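Side-chain contacts in bifunctional protein PutA (Bdellovibrio bacteriovorus, PDB 5UR2), which probably oxidises proline to glutamate in two steps, pairing a flavin-dependent proline dehydrogenase with an NAD+-dependent L-glutamate gamma-semialdehyde dehydrogenase: residues E288-Q291 / P296-V299; K339-L342 / F347-P350; N503-S508 / V673-M678; F512-P517 / A667-V672; A70-E75 / D756-L761. All coordinates share one frame; numbering follows the deposited sequence.

Interaction 1: residues E288-Q291 / P296-V299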
# COMPACT_ATOMS: atom_id res chain seq x y z
N GLU B 288 36.92 -20.72 -41.36
CA GLU B 288 38.37 -20.62 -41.15
C GLU B 288 38.91 -21.90 -40.55
O GLU B 288 39.94 -22.41 -40.98
CB GLU B 288 38.70 -19.44 -40.23
CG GLU B 288 38.29 -18.10 -40.78
CD GLU B 288 38.92 -17.82 -42.15
OE1 GLU B 288 40.13 -17.52 -42.18
OE2 GLU B 288 38.20 -17.92 -43.17
N PHE B 289 38.19 -22.45 -39.57
CA PHE B 289 38.62 -23.68 -38.93
C PHE B 289 38.64 -24.85 -39.92
O PHE B 289 39.59 -25.63 -39.95
CB PHE B 289 37.71 -23.99 -37.74
CG PHE B 289 37.87 -25.36 -37.23
CD1 PHE B 289 38.97 -25.70 -36.47
CD2 PHE B 289 36.93 -26.33 -37.52
CE1 PHE B 289 39.12 -26.99 -36.01
CE2 PHE B 289 37.07 -27.61 -37.06
CZ PHE B 289 38.17 -27.94 -36.31
N ALA B 290 37.62 -24.94 -40.78
CA ALA B 290 37.59 -26.02 -41.78
C ALA B 290 38.81 -25.95 -42.68
O ALA B 290 39.38 -26.98 -43.06
CB ALA B 290 36.30 -25.94 -42.62
N GLN B 291 39.23 -24.74 -43.04
CA GLN B 291 40.42 -24.60 -43.86
C GLN B 291 41.66 -25.05 -43.09
O GLN B 291 42.44 -25.87 -43.57
CB GLN B 291 40.55 -23.15 -44.32
CG GLN B 291 41.57 -22.97 -45.43
CD GLN B 291 41.99 -21.53 -45.57
OE1 GLN B 291 41.72 -20.70 -44.71
NE2 GLN B 291 42.66 -21.23 -46.68
N PRO B 296 37.19 -31.09 -45.16
CA PRO B 296 35.87 -30.50 -44.92
C PRO B 296 35.08 -31.26 -43.87
O PRO B 296 35.34 -32.42 -43.55
CB PRO B 296 35.19 -30.57 -46.30
CG PRO B 296 36.37 -30.69 -47.28
CD PRO B 296 37.39 -31.50 -46.56
N PHE B 297 34.12 -30.55 -43.28
CA PHE B 297 33.04 -31.14 -42.51
C PHE B 297 31.76 -30.40 -42.90
O PHE B 297 31.79 -29.45 -43.68
CB PHE B 297 33.32 -31.07 -41.01
CG PHE B 297 33.47 -29.68 -40.49
CD1 PHE B 297 34.69 -29.03 -40.52
CD2 PHE B 297 32.36 -29.00 -39.99
CE1 PHE B 297 34.81 -27.73 -40.05
CE2 PHE B 297 32.48 -27.69 -39.52
CZ PHE B 297 33.70 -27.06 -39.55
N TRP B 298 30.64 -30.81 -42.32
CA TRP B 298 29.33 -30.30 -42.72
C TRP B 298 28.74 -29.36 -41.67
O TRP B 298 28.96 -29.52 -40.47
CB TRP B 298 28.37 -31.46 -42.96
CG TRP B 298 28.66 -32.19 -44.21
CD1 TRP B 298 29.73 -33.00 -44.45
CD2 TRP B 298 27.89 -32.18 -45.42
NE1 TRP B 298 29.67 -33.50 -45.72
CE2 TRP B 298 28.55 -33.01 -46.34
CE3 TRP B 298 26.70 -31.55 -45.80
CZ2 TRP B 298 28.07 -33.22 -47.63
CZ3 TRP B 298 26.22 -31.77 -47.09
CH2 TRP B 298 26.91 -32.59 -47.99
N VAL B 299 27.98 -28.36 -42.14
CA VAL B 299 27.16 -27.51 -41.30
C VAL B 299 25.70 -27.72 -41.68
O VAL B 299 25.32 -27.50 -42.84
CB VAL B 299 27.54 -26.03 -41.42
CG1 VAL B 299 26.54 -25.19 -40.64
CG2 VAL B 299 28.92 -25.81 -40.89
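Phe297 meets Ala290 and Phe289 just after the chain has come back alongside the helix it left, the CA of Pro296 lying 5.7 Å from the CA of Ala290. Phe297 has its CG set between its own backbone N and carbonyl carbon (chi1 61°), a rotation that swings the ring back against the helix. One corner of that ring does most of the touching. Its CE1 lies 3.5 Å from the CB methyl of Ala290 and 3.6 Å from CD2 of Phe289, and so settles into the notch between a small side chain and a large one. The neighbouring CZ follows, 3.9 Å from Phe289 CD2.

Around the Phe289 ring, CE1 and CZ lie at the edge, close to its plane. The two phenyl planes are inclined at 55° with their centroids 5.8 Å apart, an intermediate geometry in which the rings meet through carbon atoms. Phe289 extends with CG opposite its backbone N (chi1 167°), and this carries its ring from the flank of the helix to the meeting point.

Farther along, Trp298 points away from the helix and meets Phe235 edge-to-face, while Val299 touches Ile272 and Ile348. The whole forms the return half of a beta-alpha-beta unit in the proline dehydrogenase barrel: helix 279-293 packs on Phe297, at the entry to strand 298-302, helix 246-257 reaches both phenylalanines through Ile257 and meets Phe297 edge-to-face through Phe253, and strands 268-273 and 349-353 lie on either side of strand 298-302.

Interaction 2: residues K339-L342 / F347-P350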
# COMPACT_ATOMS: atom_id res chain seq x y z
N LYS B 339 24.55 -18.15 -48.20
CA LYS B 339 25.41 -17.67 -49.28
C LYS B 339 26.88 -17.83 -48.92
O LYS B 339 27.68 -18.27 -49.75
CB LYS B 339 25.07 -16.20 -49.61
N TYR B 340 27.25 -17.51 -47.67
CA TYR B 340 28.65 -17.59 -47.26
C TYR B 340 29.17 -19.03 -47.33
O TYR B 340 30.24 -19.28 -47.89
CB TYR B 340 28.82 -17.02 -45.85
CG TYR B 340 30.28 -16.81 -45.47
CD1 TYR B 340 30.94 -15.63 -45.81
CD2 TYR B 340 30.99 -17.79 -44.80
CE1 TYR B 340 32.27 -15.44 -45.49
CE2 TYR B 340 32.33 -17.60 -44.47
CZ TYR B 340 32.96 -16.43 -44.82
OH TYR B 340 34.29 -16.25 -44.48
N LEU B 341 28.42 -19.98 -46.77
CA LEU B 341 28.83 -21.38 -46.82
C LEU B 341 28.94 -21.87 -48.26
O LEU B 341 29.90 -22.57 -48.61
CB LEU B 341 27.85 -22.24 -46.03
CG LEU B 341 27.78 -21.99 -44.52
CD1 LEU B 341 26.48 -22.49 -43.92
CD2 LEU B 341 28.97 -22.63 -43.81
N LEU B 342 27.97 -21.51 -49.12
CA LEU B 342 28.05 -21.89 -50.52
C LEU B 342 29.29 -21.29 -51.18
O LEU B 342 29.99 -21.97 -51.93
CB LEU B 342 26.79 -21.43 -51.25
CG LEU B 342 25.55 -22.23 -50.91
CD1 LEU B 342 24.31 -21.57 -51.54
CD2 LEU B 342 25.74 -23.69 -51.38
N PHE B 347 35.60 -25.82 -48.77
CA PHE B 347 36.14 -26.12 -47.45
C PHE B 347 35.12 -26.70 -46.48
O PHE B 347 35.50 -27.40 -45.54
CB PHE B 347 36.72 -24.86 -46.81
CG PHE B 347 37.78 -24.18 -47.62
CD1 PHE B 347 39.02 -24.76 -47.79
CD2 PHE B 347 37.53 -22.95 -48.21
CE1 PHE B 347 40.01 -24.13 -48.53
CE2 PHE B 347 38.52 -22.31 -48.96
CZ PHE B 347 39.76 -22.91 -49.12
N ILE B 348 33.85 -26.36 -46.66
CA ILE B 348 32.82 -26.66 -45.67
C ILE B 348 31.52 -26.91 -46.43
O ILE B 348 31.23 -26.23 -47.42
CB ILE B 348 32.73 -25.51 -44.65
CG1 ILE B 348 31.91 -25.88 -43.42
CG2 ILE B 348 32.29 -24.19 -45.33
CD1 ILE B 348 32.03 -24.83 -42.29
N ARG B 349 30.74 -27.90 -45.98
CA ARG B 349 29.59 -28.35 -46.76
C ARG B 349 28.29 -27.96 -46.06
O ARG B 349 28.05 -28.38 -44.91
CB ARG B 349 29.65 -29.86 -46.99
CG ARG B 349 30.83 -30.31 -47.84
CD ARG B 349 30.73 -29.84 -49.32
NE ARG B 349 29.56 -30.42 -50.01
CZ ARG B 349 29.55 -31.63 -50.57
NH1 ARG B 349 30.63 -32.40 -50.53
NH2 ARG B 349 28.44 -32.07 -51.16
N PRO B 350 27.47 -27.12 -46.67
CA PRO B 350 26.18 -26.78 -46.07
C PRO B 350 25.12 -27.82 -46.39
O PRO B 350 25.09 -28.41 -47.48
CB PRO B 350 25.83 -25.44 -46.72
CG PRO B 350 26.44 -25.57 -48.10
CD PRO B 350 27.71 -26.36 -47.92
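Between Ile348 and Pro350, which both touch Leu341, stands the polar member of the segment: Arg349, whose guanidinium is gripped on the far side of the strand by a salt bridge from NH1 to Asp185 and a hydrogen bond from NH2 to the carbonyl of Ala376. Its CB leads away from helix 327-343, and the face turned to the helix is left to carbon.

Leu341 is the hub there. With CG opposite the carbonyl carbon (chi1 -65°), it spreads its branches over Ile348 and Pro350. CD2 lies 4.0 Å from CG2 of Ile348 and 4.1 Å from CD1 of the same isoleucine, while CD1 comes to 4.1 Å from CB of Pro350. Nearer its backbone, CB of Leu341 meets Pro350 CB at 3.8 Å, and the two side chains run past one another in opposite senses.

Leu342 starts out away from the strand, yet its CD2 bends round to 3.8 Å from Pro350 CG, crossing the proline at nearly a right angle. The pyrrolidine ring is thus touched by two consecutive leucines of the last full turn before the barrel strand 349-353.

All four touching residues are buried, and no hydrogen bond crosses between them. Proline, moreover, carries no backbone N-H that would need a partner. Across these two segments the attraction is therefore that of buried apolar surface, without directional bonds.

Interaction 3: residues N503-S508 / V673-M678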
# COMPACT_ATOMS: atom_id res chain seq x y z
N ASN B 503 32.58 5.36 12.85
CA ASN B 503 33.56 5.30 11.75
C ASN B 503 35.01 5.24 12.25
O ASN B 503 35.93 5.56 11.49
CB ASN B 503 33.39 6.47 10.76
CG ASN B 503 32.13 6.31 9.89
OD1 ASN B 503 31.53 5.24 9.85
ND2 ASN B 503 31.75 7.38 9.16
N LYS B 504 35.23 4.83 13.49
CA LYS B 504 36.57 4.63 14.03
C LYS B 504 36.78 3.16 14.38
O LYS B 504 35.91 2.52 14.99
CB LYS B 504 36.82 5.52 15.25
CG LYS B 504 36.82 7.01 14.92
CD LYS B 504 36.67 7.86 16.17
N GLU B 505 37.93 2.62 13.99
CA GLU B 505 38.23 1.21 14.22
C GLU B 505 38.72 0.99 15.65
O GLU B 505 39.49 1.79 16.19
CB GLU B 505 39.26 0.73 13.19
CG GLU B 505 38.71 0.72 11.75
CD GLU B 505 39.67 0.19 10.66
OE1 GLU B 505 40.56 -0.67 10.94
OE2 GLU B 505 39.52 0.60 9.49
N LEU B 506 38.21 -0.07 16.29
CA LEU B 506 38.54 -0.39 17.67
C LEU B 506 38.96 -1.85 17.79
O LEU B 506 38.62 -2.70 16.95
CB LEU B 506 37.36 -0.15 18.62
CG LEU B 506 36.76 1.24 18.53
CD1 LEU B 506 35.51 1.32 19.40
CD2 LEU B 506 37.83 2.25 18.98
N GLN B 507 39.70 -2.14 18.85
CA GLN B 507 40.13 -3.49 19.17
C GLN B 507 39.70 -3.84 20.59
O GLN B 507 39.52 -2.96 21.43
CB GLN B 507 41.64 -3.58 19.04
CG GLN B 507 42.03 -3.76 17.62
CD GLN B 507 43.38 -3.16 17.34
OE1 GLN B 507 44.41 -3.83 17.41
NE2 GLN B 507 43.39 -1.86 17.02
N SER B 508 39.56 -5.13 20.84
CA SER B 508 39.26 -5.62 22.18
C SER B 508 40.35 -6.50 22.78
O SER B 508 40.40 -6.63 24.01
CB SER B 508 37.94 -6.42 22.18
OG SER B 508 38.12 -7.67 21.55
N VAL B 673 32.93 -11.33 5.86
CA VAL B 673 31.99 -10.81 4.86
C VAL B 673 31.40 -9.49 5.33
O VAL B 673 31.34 -8.51 4.58
CB VAL B 673 30.89 -11.85 4.57
CG1 VAL B 673 29.78 -11.24 3.69
CG2 VAL B 673 31.48 -13.07 3.88
N ALA B 674 30.95 -9.46 6.58
CA ALA B 674 30.29 -8.26 7.10
C ALA B 674 31.26 -7.10 7.23
O ALA B 674 30.86 -5.93 7.11
CB ALA B 674 29.62 -8.58 8.43
N TRP B 675 32.52 -7.40 7.52
CA TRP B 675 33.56 -6.37 7.52
C TRP B 675 33.64 -5.70 6.15
O TRP B 675 33.69 -4.47 6.06
CB TRP B 675 34.87 -7.03 7.94
CG TRP B 675 36.18 -6.31 7.72
CD1 TRP B 675 37.14 -6.63 6.80
CD2 TRP B 675 36.71 -5.23 8.50
NE1 TRP B 675 38.23 -5.80 6.95
CE2 TRP B 675 37.99 -4.93 7.99
CE3 TRP B 675 36.22 -4.48 9.58
CZ2 TRP B 675 38.78 -3.90 8.50
CZ3 TRP B 675 37.02 -3.46 10.10
CH2 TRP B 675 38.28 -3.18 9.55
N GLY B 676 33.58 -6.50 5.08
CA GLY B 676 33.50 -5.91 3.76
C GLY B 676 32.29 -5.01 3.59
O GLY B 676 32.39 -3.94 2.99
N LEU B 677 31.14 -5.41 4.15
CA LEU B 677 29.96 -4.55 4.07
C LEU B 677 30.19 -3.22 4.77
O LEU B 677 29.83 -2.16 4.24
CB LEU B 677 28.72 -5.26 4.65
CG LEU B 677 27.44 -4.40 4.71
CD1 LEU B 677 26.91 -4.00 3.33
CD2 LEU B 677 26.33 -5.10 5.50
N MET B 678 30.79 -3.25 5.96
CA MET B 678 31.02 -2.01 6.70
C MET B 678 31.95 -1.07 5.94
O MET B 678 31.74 0.15 5.92
CB MET B 678 31.59 -2.33 8.09
CG MET B 678 31.72 -1.11 9.00
SD MET B 678 30.15 -0.31 9.26
CE MET B 678 30.68 1.30 9.86
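Glu505 and Trp675 meet through a carboxylate and the rim of an indole. OE1 of Glu505 lies 3.7 Å from CH2 of Trp675, in the plane of the ring system, and CD of the glutamate is 3.8 Å from the same carbon. The carboxylate plane stands almost perpendicular to the indole, at 85°. An anionic group beside the slightly positive C-H edge of an aromatic ring should be mildly favourable, though no hydrogen bond is formed. The second touch is lighter: the terminal CE of Met678 sits 4.0 Å from OD1 of Asn503. Met678 reaches it by a chain that bends at its second torsion (chi2 59°), whereas Trp675 holds its CG opposite the backbone N (chi1 166°) and projects its six-membered ring outward from the helix.

Glu505 lies on strand 504-506, with Asn503 just ahead of it; the strand is an outermost one of a four-stranded mixed sheet in the aldehyde dehydrogenase part. Helix 671-684 is the connection between the parallel strands 661-665 and 691-693, a beta-alpha-beta unit of the Rossmann-type region.

A further shell holds the Glu505 carboxylate. OE2 forms a salt bridge with Lys679, which directly follows Met678 on the helix, and OE1 accepts a hydrogen bond from ND2 of Asn498 on the adjoining strand. With each oxygen held by its own partner, the orientation of the carboxylate against Trp675 is well constrained. ND2 of Asn503 gives a weak hydrogen bond to the carbonyl of Phe686. Val497 touches Trp675, Val500 touches Met678, and Phe693 touches both.

Interaction 4: residues F512-P517 / A667-V672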
# COMPACT_ATOMS: atom_id res chain seq x y z
N PHE B 512 38.76 -14.07 17.87
CA PHE B 512 38.15 -15.31 17.42
C PHE B 512 38.70 -15.68 16.04
O PHE B 512 38.69 -14.85 15.12
CB PHE B 512 36.63 -15.15 17.35
CG PHE B 512 35.92 -16.33 16.74
CD1 PHE B 512 35.75 -17.50 17.46
CD2 PHE B 512 35.46 -16.27 15.44
CE1 PHE B 512 35.10 -18.58 16.90
CE2 PHE B 512 34.80 -17.36 14.87
CZ PHE B 512 34.63 -18.51 15.60
N ASP B 513 39.23 -16.90 15.92
CA ASP B 513 39.81 -17.38 14.66
C ASP B 513 38.73 -18.10 13.86
O ASP B 513 38.19 -19.11 14.31
CB ASP B 513 40.98 -18.32 14.92
CG ASP B 513 42.23 -17.60 15.44
OD1 ASP B 513 42.37 -16.37 15.24
OD2 ASP B 513 43.10 -18.26 16.02
N ARG B 514 38.46 -17.62 12.65
CA ARG B 514 37.45 -18.22 11.77
C ARG B 514 38.16 -18.96 10.65
O ARG B 514 38.80 -18.34 9.78
CB ARG B 514 36.51 -17.14 11.24
CG ARG B 514 35.58 -17.62 10.14
CD ARG B 514 34.75 -18.84 10.55
NE ARG B 514 33.89 -19.24 9.43
CZ ARG B 514 33.33 -20.44 9.31
NH1 ARG B 514 33.52 -21.38 10.22
NH2 ARG B 514 32.57 -20.69 8.25
N VAL B 515 38.05 -20.29 10.66
CA VAL B 515 38.78 -21.12 9.70
C VAL B 515 38.01 -21.23 8.39
O VAL B 515 36.80 -21.00 8.31
CB VAL B 515 39.09 -22.51 10.29
CG1 VAL B 515 39.95 -22.41 11.56
CG2 VAL B 515 37.80 -23.24 10.60
N ASN B 516 38.74 -21.59 7.35
CA ASN B 516 38.16 -21.89 6.05
C ASN B 516 37.39 -23.20 6.18
O ASN B 516 38.01 -24.24 6.46
CB ASN B 516 39.27 -21.99 5.01
CG ASN B 516 38.75 -22.30 3.61
OD1 ASN B 516 37.68 -22.87 3.44
ND2 ASN B 516 39.53 -21.93 2.61
N PRO B 517 36.07 -23.19 6.04
CA PRO B 517 35.31 -24.43 6.26
C PRO B 517 35.57 -25.51 5.21
O PRO B 517 35.22 -26.67 5.46
CB PRO B 517 33.85 -23.96 6.24
CG PRO B 517 33.88 -22.72 5.37
CD PRO B 517 35.19 -22.06 5.69
N ALA B 667 27.19 -12.59 12.39
CA ALA B 667 27.50 -13.95 12.84
C ALA B 667 29.01 -14.19 12.87
O ALA B 667 29.74 -13.77 11.97
CB ALA B 667 26.83 -14.97 11.92
N GLU B 668 29.49 -14.89 13.91
CA GLU B 668 30.93 -15.13 14.04
C GLU B 668 31.48 -15.92 12.86
O GLU B 668 32.69 -15.86 12.58
CB GLU B 668 31.25 -15.88 15.34
CG GLU B 668 30.30 -17.04 15.64
CD GLU B 668 30.60 -17.76 16.94
OE1 GLU B 668 30.50 -17.10 18.00
OE2 GLU B 668 30.92 -18.98 16.91
N GLN B 669 30.63 -16.68 12.16
CA GLN B 669 31.10 -17.47 11.04
C GLN B 669 31.33 -16.63 9.79
O GLN B 669 32.10 -17.05 8.91
CB GLN B 669 30.08 -18.57 10.73
CG GLN B 669 29.90 -19.57 11.86
CD GLN B 669 28.79 -19.18 12.85
OE1 GLN B 669 28.34 -18.03 12.89
NE2 GLN B 669 28.36 -20.16 13.65
N SER B 670 30.75 -15.44 9.71
CA SER B 670 30.75 -14.66 8.48
C SER B 670 31.07 -13.19 8.73
O SER B 670 30.61 -12.31 7.99
CB SER B 670 29.41 -14.84 7.75
OG SER B 670 28.32 -14.46 8.56
N THR B 671 31.93 -12.90 9.72
CA THR B 671 32.24 -11.50 10.02
C THR B 671 33.23 -10.89 9.03
O THR B 671 33.19 -9.68 8.80
CB THR B 671 32.74 -11.40 11.46
OG1 THR B 671 31.69 -11.81 12.34
CG2 THR B 671 33.15 -9.96 11.80
N VAL B 672 34.09 -11.68 8.40
CA VAL B 672 34.90 -11.13 7.31
C VAL B 672 34.01 -10.60 6.19
O VAL B 672 34.25 -9.53 5.63
CB VAL B 672 35.92 -12.16 6.79
CG1 VAL B 672 36.72 -11.58 5.65
CG2 VAL B 672 36.84 -12.59 7.90
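Arg514 and Gln669 mark the closest backbone approach, CA to CA 6.4 Å, where an extended strand passes a type I turn running from Ala667 to Ser670. The arginine crosses that gap with CG opposite its backbone N and a bend at chi2 of 55°. Its NE gives a weak hydrogen bond to the carbonyl O of Gln669, 2.9 Å long but only 122° at the hydrogen. Meanwhile the methylene CB of Gln669 lies over the centre of the guanidinium, 3.9 Å above its plane, so that one side of the flat cation rests on carbon. Stronger grips come from outside: NH2 donates to the carbonyls of Glu582 and Val823, and NE2 of Gln669 is hydrogen-bonded to Asp824.

Phe512, two residues earlier on the same side of the strand, places CE2 3.5 Å from the carbonyl O of Glu668 and 3.9 Å from its CB. The glutamate side chain crosses the phenyl at roughly a right angle.

Behind these contacts the turn is tied to itself. Ala667 O accepts from Ser670 N at 3.0 Å and from Thr671 OG1 at 2.8 Å, the two donors arriving from opposite faces of the carbonyl plane.

The turn is the strand-to-helix link of a Rossmann-type beta-alpha-beta unit, joining strand 661-665 to helix 671-684; strand 511-516, an outermost strand of the small mixed sheet in the aldehyde dehydrogenase part, packs against it.

Interaction 5: residues A70-E75 / D756-L761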
# COMPACT_ATOMS: atom_id res chain seq x y z
N ALA B 70 -9.64 -39.53 -17.57
CA ALA B 70 -10.92 -38.81 -17.54
C ALA B 70 -10.89 -37.65 -16.56
O ALA B 70 -11.43 -36.57 -16.84
CB ALA B 70 -12.06 -39.77 -17.19
N ARG B 71 -10.26 -37.85 -15.40
CA ARG B 71 -10.13 -36.75 -14.44
C ARG B 71 -9.33 -35.59 -15.03
O ARG B 71 -9.75 -34.43 -14.93
CB ARG B 71 -9.48 -37.25 -13.14
CG ARG B 71 -9.34 -36.15 -12.10
CD ARG B 71 -8.79 -36.63 -10.75
NE ARG B 71 -7.40 -37.09 -10.78
CZ ARG B 71 -6.33 -36.31 -10.67
NH1 ARG B 71 -6.46 -34.99 -10.54
NH2 ARG B 71 -5.12 -36.84 -10.69
N HIS B 72 -8.18 -35.88 -15.65
CA HIS B 72 -7.40 -34.80 -16.24
C HIS B 72 -8.17 -34.10 -17.35
O HIS B 72 -8.11 -32.87 -17.49
CB HIS B 72 -6.06 -35.32 -16.78
CG HIS B 72 -5.03 -35.55 -15.72
ND1 HIS B 72 -5.03 -36.66 -14.91
CD2 HIS B 72 -3.97 -34.80 -15.33
CE1 HIS B 72 -4.01 -36.59 -14.08
NE2 HIS B 72 -3.35 -35.48 -14.31
N LEU B 73 -8.92 -34.88 -18.14
CA LEU B 73 -9.71 -34.30 -19.22
C LEU B 73 -10.72 -33.30 -18.67
O LEU B 73 -10.79 -32.15 -19.14
CB LEU B 73 -10.40 -35.42 -20.00
CG LEU B 73 -10.79 -35.12 -21.44
CD1 LEU B 73 -9.57 -34.73 -22.24
CD2 LEU B 73 -11.45 -36.33 -22.07
N LYS B 74 -11.49 -33.70 -17.65
CA LYS B 74 -12.48 -32.80 -17.06
C LYS B 74 -11.81 -31.55 -16.52
O LYS B 74 -12.31 -30.43 -16.71
CB LYS B 74 -13.26 -33.53 -15.96
N GLU B 75 -10.66 -31.70 -15.85
CA GLU B 75 -10.00 -30.56 -15.24
C GLU B 75 -9.44 -29.61 -16.29
O GLU B 75 -9.47 -28.38 -16.10
CB GLU B 75 -8.88 -31.02 -14.31
CG GLU B 75 -9.37 -31.85 -13.13
CD GLU B 75 -8.22 -32.29 -12.26
OE1 GLU B 75 -7.15 -31.65 -12.33
OE2 GLU B 75 -8.38 -33.29 -11.52
N ASP B 756 3.25 -35.20 -7.15
CA ASP B 756 2.02 -35.83 -7.62
C ASP B 756 2.35 -36.99 -8.56
O ASP B 756 3.45 -37.09 -9.10
CB ASP B 756 1.13 -34.82 -8.34
CG ASP B 756 -0.33 -35.23 -8.35
OD1 ASP B 756 -0.65 -36.35 -7.89
OD2 ASP B 756 -1.15 -34.43 -8.85
N ASN B 757 1.36 -37.87 -8.76
CA ASN B 757 1.57 -39.05 -9.60
C ASN B 757 1.88 -38.69 -11.05
O ASN B 757 2.56 -39.46 -11.74
CB ASN B 757 0.34 -39.94 -9.53
CG ASN B 757 0.26 -40.69 -8.23
OD1 ASN B 757 1.27 -41.15 -7.70
ND2 ASN B 757 -0.95 -40.80 -7.70
N ASP B 758 1.38 -37.56 -11.54
CA ASP B 758 1.58 -37.15 -12.92
C ASP B 758 2.72 -36.14 -13.08
O ASP B 758 2.82 -35.48 -14.12
CB ASP B 758 0.28 -36.56 -13.48
CG ASP B 758 -0.14 -35.25 -12.78
OD1 ASP B 758 0.58 -34.75 -11.88
OD2 ASP B 758 -1.23 -34.74 -13.12
N ALA B 759 3.59 -36.01 -12.08
CA ALA B 759 4.62 -34.97 -12.13
C ALA B 759 5.56 -35.19 -13.31
O ALA B 759 5.88 -36.32 -13.68
CB ALA B 759 5.41 -34.93 -10.82
N ASP B 760 6.01 -34.09 -13.90
CA ASP B 760 7.09 -34.15 -14.88
C ASP B 760 8.37 -34.47 -14.12
O ASP B 760 8.91 -33.62 -13.41
CB ASP B 760 7.20 -32.82 -15.62
CG ASP B 760 8.24 -32.84 -16.76
OD1 ASP B 760 9.32 -33.43 -16.60
OD2 ASP B 760 7.95 -32.22 -17.82
N LEU B 761 8.86 -35.71 -14.27
CA LEU B 761 9.96 -36.16 -13.41
C LEU B 761 11.28 -35.47 -13.73
O LEU B 761 12.14 -35.35 -12.84
CB LEU B 761 10.07 -37.68 -13.49
CG LEU B 761 8.81 -38.35 -12.94
CD1 LEU B 761 8.87 -39.87 -12.95
CD2 LEU B 761 8.58 -37.88 -11.51
O HOH W 1 -2.54 -35.86 -10.79
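His72 and Asp758 form a histidine-carboxylate hydrogen bond that joins the N-terminal domain helix 66-76 to a loop of the aldehyde dehydrogenase part, at a type I turn between strand 751-755 and helix 761-773. This is the tight part. NE2 of His72 points at OD2 of Asp758 across 2.5 Å, apparently very short at this resolution; its direction is the firmer evidence, nearly straight (178° at the hydrogen), in the plane of the imidazole and on the anti lone pair of the oxygen. The ring is fixed at its other end as well, since ND1 donates to the carbonyl O of Glu68. With both nitrogens acting as donors, a positively charged imidazole is plausible, and the carboxylate would favour it.

Beside this bond the contact is looser and depends on water. Arg71 does not touch the loop: its NH2 stays 5.0 Å from OD2 of Asp756 and a salt bridge from NH1 holds it to Glu75 OE2, 2.7 Å away on the next turn. A single water molecule in the guanidinium plane bridges the gap, accepting from Arg71 NH2 at 2.8 Å, donating to Asp756 OD2 at 2.8 Å, and donating weakly to Asp758 OD2 at 2.9 Å.

The five contacts fall into three places. Interactions 1 and 2 come in series along the chain, their centres 8 Å apart on neighbouring strands 298-302 and 349-353 of the proline dehydrogenase barrel, where backbone atoms of Phe297 and Val299 meet Arg349. Interactions 3 and 4, with centres 14 Å apart, share helix 671-684 and the four-stranded mixed sheet; interaction 4 is nested within the loop closed by interaction 3. The centres of interactions 1 and 4 are 54 Å apart. Interaction 5 encloses all the others along the sequence and ties the N-terminal domain to the aldehyde dehydrogenase part, so it brings together regions far apart in the chain, with the barrel lying between them in sequence.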